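Local structure of HTH-type transcriptional regulator PrpR (Mycobacterium tuberculosis, 6D2S) at residues M23-M28 / G132-P137; L136-F141 / S171-P176; W215-A220 / W242-T247. The protein regulates transcription of the genes for short-chain fatty acid breakdown through the glyoxylate and methylcitrate cycles, supporting the use of cholesterol-derived propionate and growth in macrophages. All blocks are in the same frame, centred on the assembly; numbering follows the deposited sequence. Where two conformers were deposited one is given.

How the interactions relate
The chain is a fragment of the longer regulator, holding its IrrE-like region and its C-terminal short-chain fatty acyl-CoA regulator region. Interactions 1 and 2 form one continuous piece of core with centres about 9 Å apart. They share Leu136 and Pro137, and Glu26 of interaction 1 ties them together: its OE1 forms a salt bridge with Arg175 NH1 at 2.9 Å, and its OE2 probably accepts a hydrogen bond from Arg139 N at 2.9 Å. Interaction 3 lies in the C-terminal region, its centre about 23 Å from that of interaction 2. A bound sodium lies about 7 Å from the Gln174 side chain and a calcium about 9 Å from that of Lys245.

Interaction 1 (M23-M28 / G132-P137); sequences MAAERM and GAFLLP
Two helices of the mainly helical N-terminal part of the chain meet here through alanines, where the methyl of Ala25 on helix 19-31 presses on the last turn of helix 116-135. Ala25 CB lies 3.6 Å from the carbonyl C of Ala133 and 3.8 Å from Ala133 CB. The small alanine side chains allow a close approach, with the CA atoms of Ala25 and Phe134 4.7 Å apart. Beside this point the ring of Phe134 reaches across; with CG anti to the backbone N (chi1 -166°), it presents CE2 to Met28, whose CB approaches at the ring edge, 3.9 Å from that atom. Met28 SD sits obliquely beside the same ring, 5.4 Å from its centroid, a Met-aromatic contact. The Glu26 and Pro137 side chains cross more loosely at about a right angle, Glu26 CG 4.1 Å from Pro137 CB, while the Glu26 carboxylate extends past the proline, the N-cap of the next helix, to Arg139 N and Arg175. Helix 39-51 packs beside the Phe134-Met28 end, with Leu43 and Leu46 touching Phe134 and Leu46 also touching Met28; Leu95 of helix 84-99 touches Met28, and Phe130 of helix 116-135 touches both Ala25 and Met28.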
loop_
_atom_site.group_PDB
_atom_site.type_symbol
_atom_site.label_atom_id
_atom_site.label_comp_id
_atom_site.label_asym_id
_atom_site.label_seq_id
_atom_site.Cartn_x
_atom_site.Cartn_y
_atom_site.Cartn_z
ATOM N N MET A 23 -13.440 0.974 -5.588
ATOM C CA MET A 23 -14.294 1.773 -6.467
ATOM C C MET A 23 -14.731 3.073 -5.805
ATOM O O MET A 23 -14.839 4.108 -6.474
ATOM C CB MET A 23 -15.523 0.955 -6.879
ATOM C CG MET A 23 -15.199 -0.248 -7.727
ATOM S SD MET A 23 -14.801 0.264 -9.419
ATOM C CE MET A 23 -16.424 0.714 -10.043
ATOM N N ALA A 24 -15.020 3.043 -4.497
ATOM C CA ALA A 24 -15.420 4.278 -3.827
ATOM C C ALA A 24 -14.298 5.311 -3.868
ATOM O O ALA A 24 -14.543 6.495 -4.116
ATOM C CB ALA A 24 -15.839 3.995 -2.384
ATOM N N ALA A 25 -13.059 4.874 -3.635
ATOM C CA ALA A 25 -11.917 5.784 -3.700
ATOM C C ALA A 25 -11.763 6.364 -5.099
ATOM O O ALA A 25 -11.590 7.577 -5.272
ATOM C CB ALA A 25 -10.638 5.047 -3.288
ATOM N N GLU A 26 -11.822 5.501 -6.116
ATOM C CA GLU A 26 -11.621 5.962 -7.484
ATOM C C GLU A 26 -12.736 6.910 -7.908
ATOM O O GLU A 26 -12.485 7.930 -8.564
ATOM C CB GLU A 26 -11.538 4.755 -8.430
ATOM C CG GLU A 26 -11.063 5.133 -9.826
ATOM C CD GLU A 26 -10.813 3.924 -10.714
ATOM O OE1 GLU A 26 -11.385 2.846 -10.434
ATOM O OE2 GLU A 26 -10.058 4.061 -11.702
ATOM N N ARG A 27 -13.977 6.596 -7.537
ATOM C CA ARG A 27 -15.079 7.484 -7.896
ATOM C C ARG A 27 -14.978 8.814 -7.158
ATOM O O ARG A 27 -15.242 9.875 -7.741
ATOM C CB ARG A 27 -16.417 6.791 -7.623
ATOM C CG ARG A 27 -16.640 5.584 -8.540
ATOM C CD ARG A 27 -18.016 4.935 -8.391
ATOM N NE ARG A 27 -18.136 4.141 -7.169
ATOM C CZ ARG A 27 -18.952 3.101 -7.035
ATOM N NH1 ARG A 27 -19.711 2.717 -8.052
ATOM N NH2 ARG A 27 -19.002 2.438 -5.887
ATOM N N MET A 28 -14.578 8.788 -5.885
ATOM C CA MET A 28 -14.447 10.048 -5.162
ATOM C C MET A 28 -13.317 10.894 -5.735
ATOM O O MET A 28 -13.460 12.116 -5.877
ATOM C CB MET A 28 -14.226 9.790 -3.671
ATOM C CG MET A 28 -14.423 11.029 -2.824
ATOM S SD MET A 28 -14.222 10.647 -1.077
ATOM C CE MET A 28 -15.283 9.215 -0.927
ATOM N N GLY A 132 -4.604 4.058 0.002
ATOM C CA GLY A 132 -3.805 3.649 -1.145
ATOM C C GLY A 132 -4.577 3.714 -2.450
ATOM O O GLY A 132 -4.027 4.086 -3.489
ATOM N N ALA A 133 -5.856 3.334 -2.422
ATOM C CA ALA A 133 -6.655 3.319 -3.640
ATOM C C ALA A 133 -7.107 4.716 -4.038
ATOM O O ALA A 133 -7.480 4.924 -5.194
ATOM C CB ALA A 133 -7.872 2.405 -3.479
ATOM N N PHE A 134 -7.059 5.677 -3.112
ATOM C CA PHE A 134 -7.365 7.063 -3.454
ATOM C C PHE A 134 -6.147 7.768 -4.058
ATOM O O PHE A 134 -6.253 8.449 -5.091
ATOM C CB PHE A 134 -7.852 7.797 -2.196
ATOM C CG PHE A 134 -8.502 9.122 -2.491
ATOM C CD1 PHE A 134 -7.729 10.228 -2.811
ATOM C CD2 PHE A 134 -9.877 9.252 -2.480
ATOM C CE1 PHE A 134 -8.319 11.447 -3.112
ATOM C CE2 PHE A 134 -10.468 10.472 -2.790
ATOM C CZ PHE A 134 -9.682 11.564 -3.099
ATOM N N LEU A 135 -4.983 7.626 -3.411
ATOM C CA LEU A 135 -3.744 8.194 -3.944
ATOM C C LEU A 135 -3.368 7.584 -5.283
ATOM O O LEU A 135 -2.747 8.250 -6.123
ATOM C CB LEU A 135 -2.595 7.974 -2.960
ATOM C CG LEU A 135 -2.440 9.052 -1.884
ATOM C CD1 LEU A 135 -3.734 9.203 -1.088
ATOM C CD2 LEU A 135 -1.273 8.699 -0.992
ATOM N N LEU A 136 -3.689 6.308 -5.482
ATOM C CA LEU A 136 -3.311 5.571 -6.682
ATOM C C LEU A 136 -4.587 5.000 -7.284
ATOM O O LEU A 136 -4.870 3.798 -7.169
ATOM C CB LEU A 136 -2.295 4.478 -6.351
ATOM C CG LEU A 136 -1.083 5.012 -5.580
ATOM C CD1 LEU A 136 -0.260 3.843 -4.986
ATOM C CD2 LEU A 136 -0.227 5.897 -6.505
ATOM N N PRO A 137 -5.397 5.849 -7.910
ATOM C CA PRO A 137 -6.693 5.390 -8.425
ATOM C C PRO A 137 -6.501 4.288 -9.457
ATOM O O PRO A 137 -5.608 4.350 -10.308
ATOM C CB PRO A 137 -7.308 6.661 -9.035
ATOM C CG PRO A 137 -6.153 7.583 -9.265
ATOM C CD PRO A 137 -5.184 7.289 -8.144
#

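Interaction 2 (L136-F141 / S171-P176); sequences LPYREF and STLQRP
Tyr138, in the first turn of helix 138-147, is sandwiched between two side chains of the loop that follows helix 163-170: Arg175 lies over one face of its ring and Leu173 over the opposite one. The phenol projects from the helix with CG anti to the backbone N (chi1 -165°), which carries its hydroxyl to the loop backbone. There OH accepts a somewhat bent hydrogen bond from Arg175 N at 3.0 Å and is also hydrogen-bonded to the carbonyl of Gln178, so one hydroxyl joins two points of the loop. Arg175 starts out extended and then bends at chi3 (-67°), running back along the ring in the direction opposite to the tyrosine. Its CD sits above the ring 4.2 Å from the centroid, and its guanidinium stacks off-centre toward CB, the two planes 18° apart and CZ 4.1 Å from the same centroid: a cation-pi contact. Arg175 NH2 and NH1 form salt bridges with Asp22 and Glu26, and NE is hydrogen-bonded to Tyr17 OH; these bonds fix the rotation of the group over the ring and probably balance its charge, although Arg139 is near. A water accepts from both Arg139 NE and Arg175 NH1. On the other face, Leu173 places CD2 4.0 Å from the Tyr138 centroid, and its second methyl, CD1, meets Phe141 CE2 at 4.1 Å. Leu173 itself is the centre of an inverse gamma turn, closed by Gln174 N to Thr172 O at 2.7 Å. A cation-pi stack on one face of a tyrosine and a CH-pi contact on the other thus join the start of a helix to an irregular loop, which leads from helix 163-170 to strand 183-189 of the five-stranded sheet.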
loop_
_atom_site.group_PDB
_atom_site.type_symbol
_atom_site.label_atom_id
_atom_site.label_comp_id
_atom_site.label_asym_id
_atom_site.label_seq_id
_atom_site.Cartn_x
_atom_site.Cartn_y
_atom_site.Cartn_z
ATOM N N LEU A 136 -3.689 6.308 -5.482
ATOM C CA LEU A 136 -3.311 5.571 -6.682
ATOM C C LEU A 136 -4.587 5.000 -7.284
ATOM O O LEU A 136 -4.870 3.798 -7.169
ATOM C CB LEU A 136 -2.295 4.478 -6.351
ATOM C CG LEU A 136 -1.083 5.012 -5.580
ATOM C CD1 LEU A 136 -0.260 3.843 -4.986
ATOM C CD2 LEU A 136 -0.227 5.897 -6.505
ATOM N N PRO A 137 -5.397 5.849 -7.910
ATOM C CA PRO A 137 -6.693 5.390 -8.425
ATOM C C PRO A 137 -6.501 4.288 -9.457
ATOM O O PRO A 137 -5.608 4.350 -10.308
ATOM C CB PRO A 137 -7.308 6.661 -9.035
ATOM C CG PRO A 137 -6.153 7.583 -9.265
ATOM C CD PRO A 137 -5.184 7.289 -8.144
ATOM N N TYR A 138 -7.380 3.286 -9.394
ATOM C CA TYR A 138 -7.080 1.988 -10.000
ATOM C C TYR A 138 -6.721 2.093 -11.481
ATOM O O TYR A 138 -5.651 1.637 -11.902
ATOM C CB TYR A 138 -8.262 1.024 -9.801
ATOM C CG TYR A 138 -7.881 -0.416 -10.066
ATOM C CD1 TYR A 138 -7.719 -0.880 -11.374
ATOM C CD2 TYR A 138 -7.667 -1.304 -9.016
ATOM C CE1 TYR A 138 -7.352 -2.190 -11.631
ATOM C CE2 TYR A 138 -7.296 -2.634 -9.268
ATOM C CZ TYR A 138 -7.146 -3.062 -10.579
ATOM O OH TYR A 138 -6.788 -4.368 -10.835
ATOM N N ARG A 139 -7.629 2.626 -12.308
ATOM C CA ARG A 139 -7.399 2.562 -13.747
ATOM C C ARG A 139 -6.189 3.394 -14.144
ATOM O O ARG A 139 -5.389 2.982 -14.994
ATOM C CB ARG A 139 -8.640 3.030 -14.513
ATOM C CG ARG A 139 -9.826 2.079 -14.440
ATOM C CD ARG A 139 -10.940 2.555 -15.358
ATOM N NE ARG A 139 -12.118 1.697 -15.301
ATOM C CZ ARG A 139 -13.241 1.923 -15.978
ATOM N NH1 ARG A 139 -13.341 2.984 -16.768
ATOM N NH2 ARG A 139 -14.266 1.088 -15.864
ATOM N N GLU A 140 -6.051 4.578 -13.554
ATOM C CA GLU A 140 -4.901 5.421 -13.853
ATOM C C GLU A 140 -3.604 4.745 -13.424
ATOM O O GLU A 140 -2.609 4.766 -14.160
ATOM C CB GLU A 140 -5.059 6.781 -13.162
ATOM C CG GLU A 140 -3.871 7.706 -13.369
ATOM C CD GLU A 140 -4.062 9.078 -12.726
ATOM O OE1 GLU A 140 -5.221 9.474 -12.476
ATOM O OE2 GLU A 140 -3.045 9.749 -12.468
ATOM N N PHE A 141 -3.590 4.155 -12.226
ATOM C CA PHE A 141 -2.386 3.503 -11.729
ATOM C C PHE A 141 -2.049 2.266 -12.553
ATOM O O PHE A 141 -0.880 2.036 -12.903
ATOM C CB PHE A 141 -2.576 3.136 -10.253
ATOM C CG PHE A 141 -1.377 2.488 -9.637
ATOM C CD1 PHE A 141 -0.245 3.236 -9.345
ATOM C CD2 PHE A 141 -1.386 1.122 -9.330
ATOM C CE1 PHE A 141 0.882 2.632 -8.771
ATOM C CE2 PHE A 141 -0.275 0.519 -8.757
ATOM C CZ PHE A 141 0.862 1.271 -8.482
ATOM N N SER A 171 0.347 -4.996 -5.546
ATOM C CA SER A 171 -0.131 -6.283 -5.047
ATOM C C SER A 171 -1.647 -6.330 -4.854
ATOM O O SER A 171 -2.172 -7.398 -4.515
ATOM C CB SER A 171 0.563 -6.629 -3.723
ATOM O OG SER A 171 -0.036 -5.952 -2.621
ATOM N N THR A 172 -2.358 -5.224 -5.054
ATOM C CA THR A 172 -3.814 -5.205 -4.946
ATOM C C THR A 172 -4.523 -5.210 -6.295
ATOM O O THR A 172 -5.751 -5.102 -6.319
ATOM C CB THR A 172 -4.303 -3.970 -4.156
ATOM O OG1 THR A 172 -4.031 -2.765 -4.901
ATOM C CG2 THR A 172 -3.636 -3.897 -2.776
ATOM N N LEU A 173 -3.801 -5.288 -7.417
ATOM C CA LEU A 173 -4.428 -5.101 -8.731
ATOM C C LEU A 173 -5.113 -6.387 -9.200
ATOM O O LEU A 173 -4.758 -6.989 -10.213
ATOM C CB LEU A 173 -3.404 -4.611 -9.756
ATOM C CG LEU A 173 -2.752 -3.270 -9.407
ATOM C CD1 LEU A 173 -1.879 -2.778 -10.553
ATOM C CD2 LEU A 173 -3.801 -2.207 -9.020
ATOM N N GLN A 174 -6.130 -6.798 -8.433
ATOM C CA GLN A 174 -6.937 -7.968 -8.765
ATOM C C GLN A 174 -8.390 -7.612 -9.091
ATOM O O GLN A 174 -9.295 -8.427 -8.890
ATOM C CB GLN A 174 -6.883 -8.996 -7.630
ATOM C CG GLN A 174 -5.611 -9.851 -7.633
ATOM C CD GLN A 174 -4.382 -9.076 -7.171
ATOM O OE1 GLN A 174 -3.437 -8.881 -7.931
ATOM N NE2 GLN A 174 -4.393 -8.627 -5.919
ATOM N N ARG A 175 -8.632 -6.421 -9.615
ATOM C CA ARG A 175 -9.996 -6.069 -10.009
ATOM C C ARG A 175 -10.426 -6.966 -11.165
ATOM O O ARG A 175 -9.700 -7.075 -12.161
ATOM C CB ARG A 175 -10.091 -4.594 -10.424
ATOM C CG ARG A 175 -11.489 -4.177 -10.922
ATOM C CD ARG A 175 -11.547 -2.671 -11.246
ATOM N NE ARG A 175 -11.411 -1.826 -10.058
ATOM C CZ ARG A 175 -11.383 -0.496 -10.103
ATOM N NH1 ARG A 175 -11.479 0.122 -11.284
ATOM N NH2 ARG A 175 -11.260 0.212 -8.987
ATOM N N PRO A 176 -11.578 -7.627 -11.072
ATOM C CA PRO A 176 -11.982 -8.543 -12.144
ATOM C C PRO A 176 -12.019 -7.818 -13.482
ATOM O O PRO A 176 -12.503 -6.690 -13.587
ATOM C CB PRO A 176 -13.372 -9.017 -11.704
ATOM C CG PRO A 176 -13.340 -8.891 -10.192
ATOM C CD PRO A 176 -12.521 -7.641 -9.936
HETATM O O HOH W 1 -11.735 -1.084 -14.261
#

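Interaction 3 (W215-A220 / W242-T247); sequences WVVHDA and WVAKTT
Val216 settles on the indole of Trp242 as a knob on a flat plate. Its CB lies over the five-membered ring, 3.7 Å from the centroid and 19° off the normal, and its two methyls spread over the same face. CG1 reaches Trp242 CD1 at 3.6 Å, while CG2 extends toward the six-membered side and meets CD2, also at 3.6 Å. With chi1 at -62°, CB and both methyls lie as a flat patch on the indole. On the strand, Trp242 swings its CG away from the carbonyl carbon (chi1 -73°), laying the indole broadside beneath the valine. Further along, Ala244 is the small bump: its methyl fits under the turn of helix between Val216 O, 3.5 Å away, and Val217 CA. In the next hollow the relation is reversed, as Ala220 lowers its CB onto the strand backbone, 3.7 Å from Thr246 N, and Thr246 CG2 rises beside it to 3.6 Å from Ala220 O. The alanines on both sides let the helical segment come down onto the strand; the CA atoms of Ala220 and Lys245 are 5.1 Å apart. The contact is van der Waals packing, without hydrogen bonds between the two segments. Segment 215-220 thus packs on part of one face of the antiparallel five-stranded sheet, over strand 239-247, which pairs with strands 228-233 and 261-268. Ala232 of strand 228-233 touches both Val216 and Trp242, Ala262 of strand 261-268 meets Ala220, and Val186 of strand 183-189 touches Trp242.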
loop_
_atom_site.group_PDB
_atom_site.type_symbol
_atom_site.label_atom_id
_atom_site.label_comp_id
_atom_site.label_asym_id
_atom_site.label_seq_id
_atom_site.Cartn_x
_atom_site.Cartn_y
_atom_site.Cartn_z
ATOM N N TRP A 215 15.684 -14.680 1.296
ATOM C CA TRP A 215 16.752 -13.831 0.790
ATOM C C TRP A 215 16.302 -13.004 -0.407
ATOM O O TRP A 215 16.954 -12.010 -0.742
ATOM C CB TRP A 215 17.974 -14.686 0.425
ATOM C CG TRP A 215 17.639 -15.916 -0.368
ATOM C CD1 TRP A 215 17.385 -15.986 -1.707
ATOM C CD2 TRP A 215 17.537 -17.259 0.130
ATOM N NE1 TRP A 215 17.125 -17.287 -2.073
ATOM C CE2 TRP A 215 17.214 -18.085 -0.963
ATOM C CE3 TRP A 215 17.688 -17.839 1.395
ATOM C CZ2 TRP A 215 17.033 -19.463 -0.830
ATOM C CZ3 TRP A 215 17.511 -19.209 1.525
ATOM C CH2 TRP A 215 17.187 -20.004 0.420
ATOM N N VAL A 216 15.194 -13.378 -1.052
ATOM C CA VAL A 216 14.718 -12.604 -2.187
ATOM C C VAL A 216 14.419 -11.163 -1.792
ATOM O O VAL A 216 14.429 -10.273 -2.652
ATOM C CB VAL A 216 13.484 -13.280 -2.817
ATOM C CG1 VAL A 216 13.854 -14.670 -3.336
ATOM C CG2 VAL A 216 12.352 -13.370 -1.802
ATOM N N VAL A 217 14.160 -10.900 -0.507
ATOM C CA VAL A 217 13.932 -9.550 -0.014
ATOM C C VAL A 217 14.989 -9.132 0.999
ATOM O O VAL A 217 15.477 -7.998 0.956
ATOM C CB VAL A 217 12.517 -9.406 0.588
ATOM C CG1 VAL A 217 12.358 -8.051 1.252
ATOM C CG2 VAL A 217 11.469 -9.599 -0.497
ATOM N N HIS A 218 15.372 -10.033 1.904
ATOM C CA HIS A 218 16.387 -9.686 2.889
ATOM C C HIS A 218 17.702 -9.288 2.227
ATOM O O HIS A 218 18.445 -8.465 2.777
ATOM C CB HIS A 218 16.605 -10.846 3.859
ATOM C CG HIS A 218 17.325 -10.453 5.111
ATOM N ND1 HIS A 218 18.698 -10.478 5.219
ATOM C CD2 HIS A 218 16.861 -10.010 6.303
ATOM C CE1 HIS A 218 19.049 -10.074 6.427
ATOM N NE2 HIS A 218 17.954 -9.785 7.105
ATOM N N ASP A 219 18.007 -9.846 1.050
ATOM C CA ASP A 219 19.224 -9.456 0.341
ATOM C C ASP A 219 19.305 -7.949 0.122
ATOM O O ASP A 219 20.401 -7.416 -0.070
ATOM C CB ASP A 219 19.309 -10.164 -1.018
ATOM C CG ASP A 219 19.801 -11.608 -0.918
ATOM O OD1 ASP A 219 20.239 -12.041 0.167
ATOM O OD2 ASP A 219 19.743 -12.309 -1.948
ATOM N N ALA A 220 18.167 -7.247 0.129
ATOM C CA ALA A 220 18.196 -5.799 -0.073
ATOM C C ALA A 220 19.047 -5.094 0.974
ATOM O O ALA A 220 19.679 -4.071 0.675
ATOM C CB ALA A 220 16.772 -5.234 -0.062
ATOM N N TRP A 242 11.952 -11.738 -8.582
ATOM C CA TRP A 242 11.828 -10.950 -7.366
ATOM C C TRP A 242 12.555 -9.624 -7.520
ATOM O O TRP A 242 13.671 -9.575 -8.047
ATOM C CB TRP A 242 12.391 -11.714 -6.162
ATOM C CG TRP A 242 11.513 -12.851 -5.712
ATOM C CD1 TRP A 242 11.605 -14.164 -6.078
ATOM C CD2 TRP A 242 10.404 -12.763 -4.810
ATOM N NE1 TRP A 242 10.616 -14.896 -5.461
ATOM C CE2 TRP A 242 9.871 -14.059 -4.673
ATOM C CE3 TRP A 242 9.815 -11.711 -4.102
ATOM C CZ2 TRP A 242 8.778 -14.333 -3.857
ATOM C CZ3 TRP A 242 8.728 -11.983 -3.299
ATOM C CH2 TRP A 242 8.223 -13.284 -3.181
ATOM N N VAL A 243 11.915 -8.549 -7.062
ATOM C CA VAL A 243 12.532 -7.226 -7.013
ATOM C C VAL A 243 12.321 -6.682 -5.609
ATOM O O VAL A 243 11.207 -6.754 -5.079
ATOM C CB VAL A 243 11.932 -6.275 -8.067
ATOM C CG1 VAL A 243 12.645 -4.937 -8.041
ATOM C CG2 VAL A 243 12.012 -6.908 -9.450
ATOM N N ALA A 244 13.390 -6.176 -4.990
ATOM C CA ALA A 244 13.335 -5.758 -3.596
ATOM C C ALA A 244 14.199 -4.523 -3.379
ATOM O O ALA A 244 15.168 -4.277 -4.101
ATOM C CB ALA A 244 13.805 -6.873 -2.643
ATOM N N LYS A 245 13.834 -3.744 -2.365
ATOM C CA LYS A 245 14.665 -2.620 -1.964
ATOM C C LYS A 245 14.383 -2.308 -0.504
ATOM O O LYS A 245 13.275 -2.554 -0.013
ATOM C CB LYS A 245 14.385 -1.389 -2.835
ATOM C CG LYS A 245 15.412 -0.286 -2.702
ATOM C CD LYS A 245 15.205 0.793 -3.750
ATOM C CE LYS A 245 14.229 1.839 -3.260
ATOM N NZ LYS A 245 14.206 3.032 -4.160
ATOM N N THR A 246 15.387 -1.760 0.180
ATOM C CA THR A 246 15.134 -1.200 1.498
ATOM C C THR A 246 14.322 0.079 1.353
ATOM O O THR A 246 14.345 0.743 0.311
ATOM C CB THR A 246 16.436 -0.895 2.252
ATOM O OG1 THR A 246 17.235 0.022 1.498
ATOM C CG2 THR A 246 17.226 -2.166 2.515
ATOM N N THR A 247 13.589 0.411 2.404
ATOM C CA THR A 247 12.830 1.648 2.472
ATOM C C THR A 247 13.608 2.639 3.325
ATOM O O THR A 247 14.079 2.289 4.412
ATOM C CB THR A 247 11.446 1.407 3.071
ATOM O OG1 THR A 247 11.580 1.136 4.473
ATOM C CG2 THR A 247 10.792 0.216 2.401
#